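Local coordinates for lectin (Lotus tetragonolobus, PDB 2EIG), which probably binds L-fucose-containing sugars as a calcium- and manganese-loaded legume seed lectin that assembles from four subunits, at residues A[63-68]-A[160-165]. Sequence-based numbering, arbitrary orientation.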
ATOM      1  N   ILE A  63      10.800 -11.715   7.648  1.00 14.01           N
ATOM      2  CA  ILE A  63      11.839 -11.241   6.785  1.00 15.52           C
ATOM      3  C   ILE A  63      12.595 -12.457   6.373  1.00 15.30           C
ATOM      4  O   ILE A  63      12.841 -13.322   7.162  1.00 15.35           O
ATOM      5  CB  ILE A  63      12.775 -10.179   7.449  1.00 14.20           C
ATOM      6  CG1 ILE A  63      13.871  -9.763   6.448  1.00 15.89           C
ATOM      7  CG2 ILE A  63      13.364 -10.700   8.823  1.00 15.74           C
ATOM      8  CD1 ILE A  63      14.655  -8.517   6.831  1.00 15.01           C
ATOM      9  N   THR A  64      12.923 -12.536   5.102  1.00 15.86           N
ATOM     10  CA  THR A  64      13.790 -13.582   4.683  1.00 15.55           C
ATOM     11  C   THR A  64      14.905 -12.967   3.834  1.00 16.76           C
ATOM     12  O   THR A  64      14.653 -11.972   3.140  1.00 16.83           O
ATOM     13  CB  THR A  64      13.001 -14.710   3.950  1.00 15.13           C
ATOM     14  OG1 THR A  64      13.843 -15.822   3.847  1.00 10.60           O
ATOM     15  CG2 THR A  64      12.491 -14.354   2.521  1.00 15.32           C
ATOM     16  N   SER A  65      16.094 -13.559   3.905  1.00 17.18           N
ATOM     17  CA  SER A  65      17.237 -13.191   3.051  1.00 18.84           C
ATOM     18  C   SER A  65      17.883 -14.420   2.478  1.00 17.73           C
ATOM     19  O   SER A  65      18.001 -15.458   3.126  1.00 17.21           O
ATOM     20  CB  SER A  65      18.324 -12.383   3.811  1.00 18.95           C
ATOM     21  OG  SER A  65      17.789 -11.175   4.307  1.00 22.78           O
ATOM     22  N   PHE A  66      18.309 -14.316   1.237  1.00 18.46           N
ATOM     23  CA  PHE A  66      19.042 -15.418   0.637  1.00 17.69           C
ATOM     24  C   PHE A  66      19.998 -14.920  -0.444  1.00 18.55           C
ATOM     25  O   PHE A  66      19.677 -13.987  -1.177  1.00 18.58           O
ATOM     26  CB  PHE A  66      18.118 -16.527   0.102  1.00 16.95           C
ATOM     27  CG  PHE A  66      17.011 -16.039  -0.802  1.00 16.59           C
ATOM     28  CD1 PHE A  66      17.204 -15.982  -2.181  1.00 16.96           C
ATOM     29  CD2 PHE A  66      15.774 -15.649  -0.271  1.00 12.21           C
ATOM     30  CE1 PHE A  66      16.188 -15.563  -3.031  1.00 15.48           C
ATOM     31  CE2 PHE A  66      14.773 -15.217  -1.117  1.00 12.97           C
ATOM     32  CZ  PHE A  66      14.965 -15.169  -2.468  1.00 12.62           C
ATOM     33  N   SER A  67      21.188 -15.523  -0.484  1.00 18.80           N
ATOM     34  CA  SER A  67      22.185 -15.251  -1.500  1.00 19.64           C
ATOM     35  C   SER A  67      22.078 -16.374  -2.471  1.00 19.17           C
ATOM     36  O   SER A  67      21.987 -17.529  -2.060  1.00 18.80           O
ATOM     37  CB  SER A  67      23.613 -15.311  -0.920  1.00 19.76           C
ATOM     38  OG  SER A  67      23.829 -14.091  -0.251  1.00 26.62           O
ATOM     39  N   PHE A  68      22.170 -16.042  -3.745  1.00 18.44           N
ATOM     40  CA  PHE A  68      22.060 -17.040  -4.792  1.00 19.62           C
ATOM     41  C   PHE A  68      22.799 -16.543  -6.034  1.00 20.44           C
ATOM     42  O   PHE A  68      23.065 -15.355  -6.186  1.00 20.56           O
ATOM     43  CB  PHE A  68      20.595 -17.361  -5.099  1.00 18.24           C
ATOM     44  CG  PHE A  68      19.877 -16.256  -5.824  1.00 17.90           C
ATOM     45  CD1 PHE A  68      19.785 -16.275  -7.233  1.00 19.02           C
ATOM     46  CD2 PHE A  68      19.307 -15.203  -5.117  1.00 17.08           C
ATOM     47  CE1 PHE A  68      19.140 -15.230  -7.929  1.00 21.03           C
ATOM     48  CE2 PHE A  68      18.615 -14.116  -5.800  1.00 13.70           C
ATOM     49  CZ  PHE A  68      18.554 -14.162  -7.215  1.00 19.12           C
ATOM     50  N   LYS A 160      21.808 -10.880  -3.770  1.00 18.74           N
ATOM     51  CA  LYS A 160      21.456 -10.960  -2.359  1.00 17.82           C
ATOM     52  C   LYS A 160      20.050 -10.365  -2.245  1.00 17.09           C
ATOM     53  O   LYS A 160      19.868  -9.157  -2.400  1.00 17.09           O
ATOM     54  CB  LYS A 160      22.489 -10.195  -1.531  1.00 16.91           C
ATOM     55  CG  LYS A 160      23.923 -10.797  -1.581  1.00 20.02           C
ATOM     56  CD  LYS A 160      24.962 -10.020  -0.687  1.00 21.98           C
ATOM     57  CE  LYS A 160      25.073  -8.567  -1.097  1.00 29.11           C
ATOM     58  NZ  LYS A 160      24.200  -7.670  -0.260  1.00 32.70           N
ATOM     59  N   ALA A 161      19.074 -11.236  -2.029  1.00 16.44           N
ATOM     60  CA  ALA A 161      17.647 -10.898  -1.969  1.00 16.07           C
ATOM     61  C   ALA A 161      17.271 -10.770  -0.519  1.00 14.76           C
ATOM     62  O   ALA A 161      17.695 -11.584   0.288  1.00 15.73           O
ATOM     63  CB  ALA A 161      16.814 -12.014  -2.614  1.00 15.89           C
ATOM     64  N   THR A 162      16.477  -9.762  -0.219  1.00 14.26           N
ATOM     65  CA  THR A 162      15.767  -9.607   1.033  1.00 14.46           C
ATOM     66  C   THR A 162      14.271  -9.382   0.754  1.00 15.20           C
ATOM     67  O   THR A 162      13.863  -8.556  -0.076  1.00 14.89           O
ATOM     68  CB  THR A 162      16.348  -8.411   1.826  1.00 14.02           C
ATOM     69  OG1 THR A 162      17.736  -8.606   2.001  1.00 16.24           O
ATOM     70  CG2 THR A 162      15.643  -8.206   3.164  1.00 13.31           C
ATOM     71  N   ILE A 163      13.446 -10.127   1.461  1.00 14.86           N
ATOM     72  CA  ILE A 163      12.003 -10.015   1.315  1.00 14.14           C
ATOM     73  C   ILE A 163      11.419  -9.742   2.681  1.00 15.01           C
ATOM     74  O   ILE A 163      11.733 -10.419   3.678  1.00 14.38           O
ATOM     75  CB  ILE A 163      11.426 -11.306   0.710  1.00 13.78           C
ATOM     76  CG1 ILE A 163      12.010 -11.561  -0.712  1.00 13.03           C
ATOM     77  CG2 ILE A 163       9.874 -11.279   0.702  1.00 13.20           C
ATOM     78  CD1 ILE A 163      11.760 -12.977  -1.202  1.00 13.28           C
ATOM     79  N   ILE A 164      10.610  -8.711   2.774  1.00 15.91           N
ATOM     80  CA  ILE A 164      10.032  -8.402   4.082  1.00 16.81           C
ATOM     81  C   ILE A 164       8.551  -8.486   3.827  1.00 16.30           C
ATOM     82  O   ILE A 164       8.088  -7.934   2.850  1.00 16.09           O
ATOM     83  CB  ILE A 164      10.392  -6.988   4.618  1.00 16.77           C
ATOM     84  CG1 ILE A 164      11.877  -6.886   4.975  1.00 17.12           C
ATOM     85  CG2 ILE A 164       9.552  -6.644   5.881  1.00 15.75           C
ATOM     86  CD1 ILE A 164      12.338  -5.448   5.340  1.00 19.73           C
ATOM     87  N   TYR A 165       7.840  -9.231   4.666  1.00 15.63           N
ATOM     88  CA  TYR A 165       6.397  -9.113   4.737  1.00 15.62           C
ATOM     89  C   TYR A 165       6.006  -8.404   6.006  1.00 17.17           C
ATOM     90  O   TYR A 165       6.205  -8.917   7.099  1.00 17.36           O
ATOM     91  CB  TYR A 165       5.717 -10.490   4.665  1.00 14.81           C
ATOM     92  CG  TYR A 165       4.207 -10.346   4.544  1.00 14.29           C
ATOM     93  CD1 TYR A 165       3.611  -9.940   3.347  1.00 15.39           C
ATOM     94  CD2 TYR A 165       3.394 -10.549   5.646  1.00 14.31           C
ATOM     95  CE1 TYR A 165       2.245  -9.751   3.279  1.00 13.53           C
ATOM     96  CE2 TYR A 165       2.033 -10.401   5.584  1.00 14.31           C
ATOM     97  CZ  TYR A 165       1.463 -10.004   4.411  1.00 15.63           C
ATOM     98  OH  TYR A 165       0.107  -9.880   4.405  1.00 16.03           O
TER
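Ala161 presses its methyl group onto one face of the Phe66 ring, a CH-pi contact with CB 3.8 Å from the ring centroid and displaced toward the CE1-CZ rim. With CG between its own backbone N and carbonyl carbon (chi1 51°), Phe66 brings its ring toward 160-165; Ile163 CD1 then meets the ring edge, 3.8 Å from Phe66 CE2. Thr64 CG2 lies 3.7 Å from Ile163 CB, while Thr64 OG1 is hydrogen-bonded to Ser222 O and Trp221 NE1. This tight face looks into the core of the legume lectin jelly roll, where Phe84 and Phe204 of the opposing sheet close over it. Strands 61-72 and 159-166 are antiparallel neighbours in the back sheet, joined here by two hydrogen-bonded pairs, Thr64 with Ile163 and Phe66 with Ala161. The straightest of the four bonds runs from Ile163 N to Thr64 O (2.8 Å, 173° at the hydrogen). The other face is looser and more polar. Ser65 OG and Thr162 OG1 share a weak 3.5 Å hydrogen bond, and the exposed Lys160 lays its CG against Ser67 OG. Toward Ile63, whose CD1 packs 3.7 Å from Ile164 CG1, this face is buried again, against Val175 and Thr173 of a second subunit.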